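PDB 4ZOQ: intracellular serine protease from Bacillus licheniformis, which cleaves peptide bonds sequence-specifically as a class II lanthipeptide protease, probably by the serine endopeptidase chemistry of the subtilase family. Local coordinates for residues Ser6-Ala10 and Ser32-Tyr36; Ile97-Val101 and Gly284-Leu288; Glu21-Phe25 and Val242-Leu247; Ala27-Asp31 and Glu330-Tyr334. All coordinates share one frame; numbering follows the deposited sequence.

Contact 1 (Ser6-Ala10 and Ser32-Tyr36)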
loop_
_atom_site.group_PDB
_atom_site.type_symbol
_atom_site.label_atom_id
_atom_site.label_comp_id
_atom_site.label_asym_id
_atom_site.label_seq_id
_atom_site.Cartn_x
_atom_site.Cartn_y
_atom_site.Cartn_z
ATOM N N SER B 6 -25.574 -12.197 16.138
ATOM C CA SER B 6 -24.317 -11.543 16.467
ATOM C C SER B 6 -23.578 -11.208 15.159
ATOM O O SER B 6 -23.610 -12.007 14.219
ATOM C CB SER B 6 -23.473 -12.433 17.385
ATOM O OG SER B 6 -22.934 -13.533 16.686
ATOM N N GLY B 7 -22.922 -10.045 15.092
ATOM C CA GLY B 7 -22.209 -9.675 13.879
ATOM C C GLY B 7 -21.013 -10.567 13.664
ATOM O O GLY B 7 -20.398 -11.040 14.628
ATOM N N SER B 8 -20.654 -10.768 12.398
ATOM C CA SER B 8 -19.528 -11.622 12.066
ATOM C C SER B 8 -18.761 -11.120 10.849
ATOM O O SER B 8 -19.311 -10.402 10.023
ATOM C CB SER B 8 -20.010 -13.054 11.839
ATOM O OG SER B 8 -20.954 -13.081 10.790
ATOM N N PRO B 9 -17.476 -11.495 10.758
ATOM C CA PRO B 9 -16.605 -11.065 9.673
ATOM C C PRO B 9 -17.135 -11.477 8.330
ATOM O O PRO B 9 -17.787 -12.498 8.235
ATOM C CB PRO B 9 -15.278 -11.774 9.983
ATOM C CG PRO B 9 -15.585 -12.777 10.975
ATOM C CD PRO B 9 -16.723 -12.256 11.766
ATOM N N ALA B 10 -16.850 -10.676 7.309
ATOM C CA ALA B 10 -17.293 -10.971 5.958
ATOM C C ALA B 10 -16.653 -12.267 5.456
ATOM O O ALA B 10 -17.258 -12.999 4.659
ATOM C CB ALA B 10 -16.978 -9.803 5.029
ATOM N N SER B 32 -17.460 -4.566 16.008
ATOM C CA SER B 32 -18.036 -5.912 15.899
ATOM C C SER B 32 -18.897 -6.059 14.648
ATOM O O SER B 32 -19.998 -6.582 14.719
ATOM C CB SER B 32 -18.837 -6.259 17.153
ATOM O OG SER B 32 -17.961 -6.338 18.268
ATOM N N TYR B 33 -18.397 -5.552 13.516
ATOM C CA TYR B 33 -19.021 -5.711 12.192
ATOM C C TYR B 33 -20.341 -4.951 12.037
ATOM O O TYR B 33 -21.087 -5.188 11.100
ATOM C CB TYR B 33 -19.206 -7.199 11.885
ATOM C CG TYR B 33 -17.907 -7.894 12.159
ATOM C CD1 TYR B 33 -16.824 -7.742 11.295
ATOM C CD2 TYR B 33 -17.732 -8.647 13.321
ATOM C CE1 TYR B 33 -15.612 -8.332 11.567
ATOM C CE2 TYR B 33 -16.519 -9.238 13.611
ATOM C CZ TYR B 33 -15.464 -9.077 12.730
ATOM O OH TYR B 33 -14.264 -9.656 12.997
ATOM N N ARG B 34 -20.614 -4.001 12.918
ATOM C CA ARG B 34 -21.803 -3.180 12.756
ATOM C C ARG B 34 -21.705 -2.265 11.537
ATOM O O ARG B 34 -22.716 -1.921 10.939
ATOM C CB ARG B 34 -22.031 -2.353 14.005
ATOM C CG ARG B 34 -22.663 -3.134 15.103
ATOM C CD ARG B 34 -22.727 -2.326 16.402
ATOM N NE ARG B 34 -23.329 -3.142 17.447
ATOM C CZ ARG B 34 -22.655 -3.953 18.250
ATOM N NH1 ARG B 34 -21.331 -4.080 18.120
ATOM N NH2 ARG B 34 -23.311 -4.656 19.168
ATOM N N THR B 35 -20.480 -1.890 11.160
ATOM C CA THR B 35 -20.270 -1.015 10.012
ATOM C C THR B 35 -20.763 -1.653 8.708
ATOM O O THR B 35 -21.113 -0.925 7.775
ATOM C CB THR B 35 -18.760 -0.620 9.845
ATOM O OG1 THR B 35 -17.946 -1.775 9.564
ATOM C CG2 THR B 35 -18.243 0.083 11.081
ATOM N N TYR B 36 -20.869 -2.990 8.666
ATOM C CA TYR B 36 -21.373 -3.668 7.466
ATOM C C TYR B 36 -22.783 -3.250 7.144
ATOM O O TYR B 36 -23.186 -3.293 5.989
ATOM C CB TYR B 36 -21.357 -5.189 7.600
ATOM C CG TYR B 36 -19.987 -5.836 7.642
ATOM C CD1 TYR B 36 -18.822 -5.099 7.411
ATOM C CD2 TYR B 36 -19.859 -7.175 7.966
ATOM C CE1 TYR B 36 -17.569 -5.698 7.481
ATOM C CE2 TYR B 36 -18.610 -7.783 8.043
ATOM C CZ TYR B 36 -17.473 -7.045 7.802
ATOM O OH TYR B 36 -16.242 -7.658 7.862
#

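Contact 2 (Ile97-Val101 and Gly284-Leu288)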
loop_
_atom_site.group_PDB
_atom_site.type_symbol
_atom_site.label_atom_id
_atom_site.label_comp_id
_atom_site.label_asym_id
_atom_site.label_seq_id
_atom_site.Cartn_x
_atom_site.Cartn_y
_atom_site.Cartn_z
ATOM N N ILE B 97 -12.684 -4.762 6.141
ATOM C CA ILE B 97 -13.282 -3.487 6.535
ATOM C C ILE B 97 -14.323 -2.974 5.525
ATOM O O ILE B 97 -15.404 -2.487 5.909
ATOM C CB ILE B 97 -12.165 -2.405 6.711
ATOM C CG1 ILE B 97 -11.449 -2.636 8.044
ATOM C CG2 ILE B 97 -12.749 -1.008 6.676
ATOM C CD1 ILE B 97 -10.089 -2.112 8.102
ATOM N N ALA B 98 -14.044 -3.187 4.244
ATOM C CA ALA B 98 -14.900 -2.714 3.168
ATOM C C ALA B 98 -15.126 -3.829 2.169
ATOM O O ALA B 98 -14.477 -3.866 1.118
ATOM C CB ALA B 98 -14.279 -1.531 2.483
ATOM N N PRO B 99 -16.020 -4.759 2.506
ATOM C CA PRO B 99 -16.119 -5.987 1.713
ATOM C C PRO B 99 -16.650 -5.792 0.299
ATOM O O PRO B 99 -16.402 -6.646 -0.535
ATOM C CB PRO B 99 -17.056 -6.885 2.554
ATOM C CG PRO B 99 -17.644 -6.012 3.609
ATOM C CD PRO B 99 -16.724 -4.851 3.798
ATOM N N ASP B 100 -17.292 -4.673 0.005
ATOM C CA ASP B 100 -17.875 -4.504 -1.320
ATOM C C ASP B 100 -17.117 -3.548 -2.250
ATOM O O ASP B 100 -17.482 -3.450 -3.421
ATOM C CB ASP B 100 -19.328 -4.032 -1.179
ATOM C CG ASP B 100 -20.246 -5.130 -0.691
ATOM O OD1 ASP B 100 -19.934 -6.296 -0.991
ATOM O OD2 ASP B 100 -21.243 -4.831 0.023
ATOM N N VAL B 101 -16.083 -2.850 -1.769
ATOM C CA VAL B 101 -15.312 -1.994 -2.681
ATOM C C VAL B 101 -14.528 -2.852 -3.642
ATOM O O VAL B 101 -14.186 -3.997 -3.330
ATOM C CB VAL B 101 -14.355 -1.038 -1.965
ATOM C CG1 VAL B 101 -15.147 0.031 -1.234
ATOM C CG2 VAL B 101 -13.422 -1.795 -1.049
ATOM N N GLY B 284 -8.794 0.769 3.316
ATOM C CA GLY B 284 -10.132 0.203 3.376
ATOM C C GLY B 284 -11.104 1.162 4.035
ATOM O O GLY B 284 -12.220 1.369 3.542
ATOM N N THR B 285 -10.655 1.789 5.120
ATOM C CA THR B 285 -11.474 2.780 5.809
ATOM C C THR B 285 -11.735 3.992 4.900
ATOM O O THR B 285 -12.857 4.516 4.856
ATOM C CB THR B 285 -10.824 3.275 7.115
ATOM O OG1 THR B 285 -10.554 2.160 7.986
ATOM C CG2 THR B 285 -11.768 4.265 7.827
ATOM N N ALA B 286 -10.717 4.417 4.154
ATOM C CA ALA B 286 -10.894 5.535 3.221
ATOM C C ALA B 286 -11.952 5.222 2.159
ATOM O O ALA B 286 -12.797 6.069 1.834
ATOM C CB ALA B 286 -9.584 5.887 2.556
ATOM N N ALA B 287 -11.890 4.005 1.619
ATOM C CA ALA B 287 -12.873 3.548 0.636
ATOM C C ALA B 287 -14.268 3.546 1.267
ATOM O O ALA B 287 -15.255 3.871 0.605
ATOM C CB ALA B 287 -12.510 2.163 0.102
ATOM N N LEU B 288 -14.352 3.219 2.549
ATOM C CA LEU B 288 -15.660 3.269 3.201
ATOM C C LEU B 288 -16.216 4.699 3.277
ATOM O O LEU B 288 -17.403 4.912 3.023
ATOM C CB LEU B 288 -15.602 2.659 4.603
ATOM C CG LEU B 288 -15.657 1.140 4.716
ATOM C CD1 LEU B 288 -15.854 0.754 6.193
ATOM C CD2 LEU B 288 -16.792 0.585 3.836
#

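Contact 3 (Glu21-Phe25 and Val242-Leu247)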
loop_
_atom_site.group_PDB
_atom_site.type_symbol
_atom_site.label_atom_id
_atom_site.label_comp_id
_atom_site.label_asym_id
_atom_site.label_seq_id
_atom_site.Cartn_x
_atom_site.Cartn_y
_atom_site.Cartn_z
ATOM N N GLU B 21 -11.472 -15.122 16.903
ATOM C CA GLU B 21 -10.523 -14.634 17.898
ATOM C C GLU B 21 -9.338 -13.866 17.277
ATOM O O GLU B 21 -8.805 -12.947 17.887
ATOM C CB GLU B 21 -9.996 -15.799 18.736
ATOM C CG GLU B 21 -10.974 -16.268 19.763
ATOM C CD GLU B 21 -11.382 -15.149 20.688
ATOM O OE1 GLU B 21 -10.478 -14.466 21.242
ATOM O OE2 GLU B 21 -12.607 -14.942 20.831
ATOM N N TYR B 22 -8.918 -14.281 16.086
ATOM C CA TYR B 22 -7.751 -13.717 15.409
ATOM C C TYR B 22 -8.126 -12.517 14.543
ATOM O O TYR B 22 -7.258 -11.864 13.944
ATOM C CB TYR B 22 -7.080 -14.797 14.539
ATOM C CG TYR B 22 -6.800 -16.090 15.294
ATOM C CD1 TYR B 22 -5.861 -16.138 16.321
ATOM C CD2 TYR B 22 -7.469 -17.256 14.967
ATOM C CE1 TYR B 22 -5.616 -17.307 17.007
ATOM C CE2 TYR B 22 -7.221 -18.429 15.633
ATOM C CZ TYR B 22 -6.305 -18.457 16.656
ATOM O OH TYR B 22 -6.080 -19.649 17.322
ATOM N N LEU B 23 -9.423 -12.229 14.496
ATOM C CA LEU B 23 -9.945 -11.091 13.768
ATOM C C LEU B 23 -10.328 -9.967 14.738
ATOM O O LEU B 23 -11.157 -9.106 14.412
ATOM C CB LEU B 23 -11.145 -11.513 12.922
ATOM C CG LEU B 23 -10.828 -12.189 11.573
ATOM C CD1 LEU B 23 -12.013 -13.003 11.064
ATOM C CD2 LEU B 23 -10.445 -11.157 10.536
ATOM N N TRP B 24 -9.722 -9.998 15.931
ATOM C CA TRP B 24 -9.919 -8.973 16.960
ATOM C C TRP B 24 -9.716 -7.587 16.382
ATOM O O TRP B 24 -10.483 -6.665 16.718
ATOM C CB TRP B 24 -8.973 -9.172 18.156
ATOM C CG TRP B 24 -7.515 -9.133 17.789
ATOM C CD1 TRP B 24 -6.710 -10.201 17.475
ATOM C CD2 TRP B 24 -6.691 -7.961 17.673
ATOM N NE1 TRP B 24 -5.429 -9.760 17.202
ATOM C CE2 TRP B 24 -5.398 -8.391 17.298
ATOM C CE3 TRP B 24 -6.924 -6.589 17.855
ATOM C CZ2 TRP B 24 -4.342 -7.503 17.102
ATOM C CZ3 TRP B 24 -5.886 -5.701 17.625
ATOM C CH2 TRP B 24 -4.601 -6.164 17.263
ATOM N N PHE B 25 -8.715 -7.440 15.504
ATOM C CA PHE B 25 -8.450 -6.147 14.852
ATOM C C PHE B 25 -9.657 -5.715 13.986
ATOM O O PHE B 25 -9.990 -4.531 13.920
ATOM C CB PHE B 25 -7.161 -6.185 14.006
ATOM C CG PHE B 25 -7.293 -6.971 12.722
ATOM C CD1 PHE B 25 -7.088 -8.342 12.706
ATOM C CD2 PHE B 25 -7.669 -6.338 11.537
ATOM C CE1 PHE B 25 -7.249 -9.062 11.529
ATOM C CE2 PHE B 25 -7.827 -7.055 10.363
ATOM C CZ PHE B 25 -7.627 -8.412 10.362
ATOM N N VAL B 242 -0.374 -15.665 20.477
ATOM C CA VAL B 242 -0.975 -15.814 19.166
ATOM C C VAL B 242 -2.152 -14.886 19.015
ATOM O O VAL B 242 -2.588 -14.596 17.887
ATOM C CB VAL B 242 -1.419 -17.259 18.941
ATOM C CG1 VAL B 242 -0.174 -18.166 18.843
ATOM C CG2 VAL B 242 -2.310 -17.710 20.081
ATOM N N THR B 243 -2.640 -14.404 20.161
ATOM C CA THR B 243 -3.727 -13.440 20.188
ATOM C C THR B 243 -3.263 -12.028 19.862
ATOM O O THR B 243 -4.093 -11.139 19.665
ATOM C CB THR B 243 -4.405 -13.398 21.604
ATOM O OG1 THR B 243 -3.428 -13.050 22.608
ATOM C CG2 THR B 243 -5.046 -14.746 21.947
ATOM N N ASP B 244 -1.949 -11.829 19.783
ATOM C CA ASP B 244 -1.387 -10.541 19.387
ATOM C C ASP B 244 -1.163 -10.450 17.899
ATOM O O ASP B 244 -0.908 -9.359 17.392
ATOM C CB ASP B 244 -0.075 -10.251 20.134
ATOM C CG ASP B 244 -0.310 -9.663 21.535
ATOM O OD1 ASP B 244 -1.465 -9.319 21.840
ATOM O OD2 ASP B 244 0.647 -9.558 22.345
ATOM N N LEU B 245 -1.276 -11.585 17.208
ATOM C CA LEU B 245 -1.171 -11.655 15.740
ATOM C C LEU B 245 -2.520 -11.382 15.070
ATOM O O LEU B 245 -3.562 -11.413 15.734
ATOM C CB LEU B 245 -0.636 -13.027 15.328
ATOM C CG LEU B 245 0.830 -13.359 15.661
ATOM C CD1 LEU B 245 1.157 -14.872 15.543
ATOM C CD2 LEU B 245 1.743 -12.546 14.704
ATOM N N VAL B 246 -2.514 -11.147 13.759
ATOM C CA VAL B 246 -3.755 -10.846 13.064
ATOM C C VAL B 246 -4.003 -11.855 11.954
ATOM O O VAL B 246 -3.057 -12.333 11.315
ATOM C CB VAL B 246 -3.769 -9.386 12.494
ATOM C CG1 VAL B 246 -3.676 -8.391 13.644
ATOM C CG2 VAL B 246 -2.658 -9.131 11.452
ATOM N N LEU B 247 -5.268 -12.210 11.736
ATOM C CA LEU B 247 -5.579 -13.131 10.649
ATOM C C LEU B 247 -5.489 -12.412 9.297
ATOM O O LEU B 247 -5.857 -11.246 9.170
ATOM C CB LEU B 247 -6.964 -13.767 10.831
ATOM C CG LEU B 247 -7.157 -15.101 10.088
ATOM C CD1 LEU B 247 -6.222 -16.139 10.671
ATOM C CD2 LEU B 247 -8.587 -15.602 10.137
#

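Contact 4 (Ala27-Asp31 and Glu330-Tyr334)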
loop_
_atom_site.group_PDB
_atom_site.type_symbol
_atom_site.label_atom_id
_atom_site.label_comp_id
_atom_site.label_asym_id
_atom_site.label_seq_id
_atom_site.Cartn_x
_atom_site.Cartn_y
_atom_site.Cartn_z
ATOM N N ALA B 27 -12.905 -6.701 14.330
ATOM C CA ALA B 27 -13.996 -6.385 15.253
ATOM C C ALA B 27 -13.783 -4.996 15.857
ATOM O O ALA B 27 -14.737 -4.242 16.029
ATOM C CB ALA B 27 -14.115 -7.436 16.353
ATOM N N LYS B 28 -12.530 -4.660 16.161
ATOM C CA LYS B 28 -12.222 -3.333 16.680
ATOM C C LYS B 28 -12.543 -2.245 15.653
ATOM O O LYS B 28 -13.287 -1.316 15.931
ATOM C CB LYS B 28 -10.758 -3.264 17.103
ATOM C CG LYS B 28 -10.394 -1.982 17.767
ATOM C CD LYS B 28 -8.941 -1.925 18.232
ATOM C CE LYS B 28 -8.738 -0.685 19.133
ATOM N NZ LYS B 28 -9.030 -0.964 20.573
ATOM N N GLN B 29 -12.043 -2.423 14.438
ATOM C CA GLN B 29 -12.244 -1.473 13.359
ATOM C C GLN B 29 -13.728 -1.204 13.027
ATOM O O GLN B 29 -14.148 -0.042 12.891
ATOM C CB GLN B 29 -11.523 -1.983 12.112
ATOM C CG GLN B 29 -10.001 -1.804 12.097
ATOM C CD GLN B 29 -9.580 -0.377 11.712
ATOM O OE1 GLN B 29 -10.402 0.551 11.697
ATOM N NE2 GLN B 29 -8.314 -0.213 11.334
ATOM N N THR B 30 -14.514 -2.280 12.940
ATOM C CA THR B 30 -15.881 -2.243 12.426
ATOM C C THR B 30 -16.958 -2.238 13.524
ATOM O O THR B 30 -18.143 -2.406 13.218
ATOM C CB THR B 30 -16.163 -3.460 11.499
ATOM O OG1 THR B 30 -16.010 -4.670 12.253
ATOM C CG2 THR B 30 -15.211 -3.487 10.302
ATOM N N ASP B 31 -16.539 -2.060 14.777
ATOM C CA ASP B 31 -17.418 -2.125 15.940
ATOM C C ASP B 31 -18.200 -3.460 15.937
ATOM O O ASP B 31 -19.439 -3.479 15.840
ATOM C CB ASP B 31 -18.384 -0.931 15.995
ATOM C CG ASP B 31 -19.126 -0.834 17.342
ATOM O OD1 ASP B 31 -18.696 -1.501 18.321
ATOM O OD2 ASP B 31 -20.121 -0.079 17.429
ATOM N N GLU B 330 -4.695 6.149 15.980
ATOM C CA GLU B 330 -5.235 4.926 15.408
ATOM C C GLU B 330 -6.548 5.145 14.697
ATOM O O GLU B 330 -7.502 5.701 15.272
ATOM C CB GLU B 330 -5.439 3.881 16.483
ATOM C CG GLU B 330 -5.932 2.541 15.954
ATOM C CD GLU B 330 -6.020 1.539 17.079
ATOM O OE1 GLU B 330 -5.497 1.871 18.156
ATOM O OE2 GLU B 330 -6.548 0.425 16.897
ATOM N N VAL B 331 -6.558 4.776 13.420
ATOM C CA VAL B 331 -7.761 4.796 12.607
ATOM C C VAL B 331 -8.793 3.764 13.066
ATOM O O VAL B 331 -8.459 2.626 13.330
ATOM C CB VAL B 331 -7.424 4.550 11.105
ATOM C CG1 VAL B 331 -8.700 4.257 10.291
ATOM C CG2 VAL B 331 -6.688 5.748 10.549
ATOM N N ARG B 332 -10.046 4.177 13.157
ATOM C CA ARG B 332 -11.148 3.265 13.482
ATOM C C ARG B 332 -12.280 3.532 12.516
ATOM O O ARG B 332 -12.898 4.608 12.551
ATOM C CB ARG B 332 -11.615 3.428 14.929
ATOM C CG ARG B 332 -10.564 3.013 15.976
ATOM C CD ARG B 332 -11.044 3.441 17.362
ATOM N NE ARG B 332 -11.198 4.900 17.387
ATOM C CZ ARG B 332 -11.606 5.607 18.441
ATOM N NH1 ARG B 332 -11.923 4.975 19.573
ATOM N NH2 ARG B 332 -11.706 6.943 18.351
ATOM N N ALA B 333 -12.556 2.561 11.647
ATOM C CA ALA B 333 -13.552 2.755 10.590
ATOM C C ALA B 333 -14.929 3.163 11.131
ATOM O O ALA B 333 -15.543 4.066 10.572
ATOM C CB ALA B 333 -13.679 1.483 9.759
ATOM N N TYR B 334 -15.409 2.530 12.208
ATOM C CA TYR B 334 -16.752 2.870 12.718
ATOM C C TYR B 334 -16.794 4.300 13.239
ATOM O O TYR B 334 -17.805 4.964 13.123
ATOM C CB TYR B 334 -17.218 1.897 13.813
ATOM C CG TYR B 334 -16.582 2.120 15.157
ATOM C CD1 TYR B 334 -15.376 1.482 15.486
ATOM C CD2 TYR B 334 -17.179 2.959 16.105
ATOM C CE1 TYR B 334 -14.776 1.682 16.714
ATOM C CE2 TYR B 334 -16.600 3.160 17.328
ATOM C CZ TYR B 334 -15.391 2.515 17.634
ATOM O OH TYR B 334 -14.794 2.706 18.857
#

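Contact 1 (Ser6-Ala10 and Ser32-Tyr36)
The ring of Tyr-33 offers one face to the Ser-8–Pro-9 peptide: Pro-9 N lies 3.5 Å above the ring plane, over the centre, and Ser-8 C sits farther out toward the rim. CG of Tyr-33 is anti to the carbonyl carbon (chi1 -49°), which carries the ring to that peptide. On the same face, Pro-9 CD makes a CH-pi contact 3.8 Å from the centroid of the Tyr-33 ring. Proline suits this place, because its N has no hydrogen and its CD hydrogens can point into an aromatic face. Tyr-36 works by its edge: Pro-9 C lies in its ring plane, and Ser-8 O approaches Tyr-36 CE2 to 3.4 Å. Ala-10 N donates a hydrogen bond to Tyr-36 OH (3.1 Å, N-H...O 149°), while the hydroxyl also bonds Ile-96 O, serving as acceptor and donor; Arg-40 adds a cation-pi contact. The methyl of Ala-10 fits beside the hydroxyl, CB to Tyr-36 OH 3.6 Å. Without a side chain, Gly-7 can bring its CA to 3.9 Å from Ser-32 O. The contact draws the N-terminal segment against the loop running from helix 24-30 to strand 46-51, and Tyr-33 also packs on Ala-26 and Ala-27 of that helix.

Contact 2 (Ile97-Val101 and Gly284-Leu288)
Ala-98 begins a type I beta turn ending at Val-101, closed by a weak 3.5 Å bond from Val-101 N to Ala-98 O, and its CA comes within 5.6 Å of Gly-284 CA on the facing helix. Such proximity suits residues with little or no side chain, and Ala-98 CB lies 3.7 Å from Gly-284 O. Leu-288 reaches in from one turn farther on and divides its branches: CD1 lies against Ile-97, 3.3 Å from its O and 3.6 Å from its CG2, whereas CD2 meets Ala-98 CB, also at 3.6 Å. In Ile-97 it is CG2, anti to the backbone N, that faces the helix and lies over the Gly-284–Thr-285 peptide. The two partners belong to the subtilisin-like core. Residues 97-101 connect helix 86-97, which starts at the predicted charge-relay His-86, to strand 102-110, and the long helix 275-297 carries the predicted nucleophile Ser-276 in its first turn. This contact lies well along both helices from those residues. At the far end of the turn, Val-101 CG1 approaches Ala-287 CB to 3.6 Å, branched against small. The segments exchange no hydrogen bond; Thr-285 OG1 bonds Gln-281 O within its own helix, which lets a polar residue sit in this buried, apolar setting.

Contact 3 (Glu21-Phe25 and Val242-Leu247)
Two hydrogen bonds join Tyr-22 and Trp-24 to the chain entering strand 246-249. Leu-247 N donates to Tyr-22 O (3.0 Å, N-H...O 154°). The indole Trp-24 NE1 donates to Leu-245 O at 2.9 Å, with that oxygen tilted 16° out of the ring plane. Thr-243 O is also close to the indole nitrogen, but at a poor angle; it receives a weak bond from Lys-207 NZ, and the same lysine makes a cation-pi contact with Trp-24. The chi1 of Trp-24 (59°) sets CG between the backbone N and carbonyl carbon, which turns the indole toward these carbonyls. Tryptophan suits the site by pairing one donor with a broad apolar rim: CZ2 lies 3.6 Å from Val-246 CG1. The same CG1 methyl, with CB, meets Phe-25, whose CD1 is 3.5 Å from Val-246 CB, the two side chains crossing at about a right angle. Beside the backbone bond, Tyr-22 CB and Leu-247 CB pack at 3.9 Å, and Val-242 O lies at the edge of the Tyr-22 ring, 3.9 Å from Tyr-22 CD1. The start of helix 24-30 rests on the two-stranded antiparallel sheet of strands 246-249 and 269-272 in the subtilase fold, while Phe-25 reaches Met-93 and Ile-96 of helix 86-97.

Contact 4 (Ala27-Asp31 and Glu330-Tyr334)
Gln-29 reaches across to Ala-333 and Tyr-334 at the start of helix 333-338. From CB the chain passes to CG, which packs against Ile-97, and a bend there (chi2 -80°) swings the amide toward the facing backbone. Gln-29 CD lies 3.6 Å from Val-331 O. OE1 then accepts a hydrogen bond from Ala-333 N at 2.9 Å, the nitrogen lying almost on the extension of the amide C=O though its N-H is bent (152°), and NE2 bonds Gln-281 OE1 of helix 275-297. A glutamine is apt in this buried place, since its amide can accept at one end and donate at the other. Its main chain is used too: Gln-29 O takes Tyr-334 N at 2.9 Å. Two amides of the first turn of helix 333-338 are therefore satisfied by one residue in the last turn of helix 24-30, which closes at Asp-31 in a Schellman motif with positive phi. Beyond that turn, Asp-31 CB makes a CH-pi contact over one face of the Tyr-334 ring, 4.1 Å from its centroid, while Lys-28 O and Gln-29 O lie at the ring edge. The small Ala-333 allows the close approach, its CB 3.5 Å from Gln-29 O. Lys-28 CE is 3.3 Å from Glu-330 OE2, which receives a weak hydrogen bond from Asn-205 ND2, but the lysine bends away at chi4 (88°) and leaves Lys-28 NZ 4.6 Å from Glu-330 OE2, too far for a salt bridge.

In the fold
Helix 24-30 ties three of the contacts together: contact 3 uses its start, contact 4 its end, and contact 1 the loop that follows. Tyr-33 OH of contact 1 lies 3.5 Å from Leu-23 O of contact 3, and Ser-32 N probably bonds Ala-27 O of contact 4. Contact 2 adjoins contact 1 through Ala-10 CB and Pro-99 CB (3.8 Å) and contact 4 through Thr-285 CG2 and Ala-333 CA (3.6 Å), but stays about 6 Å from contact 3 at the nearest atoms. Contact 3 approaches the predicted charge-relay residues: the side chain of Val-246 is about 9 Å from that of Ser-276 and about 12 Å from that of His-86.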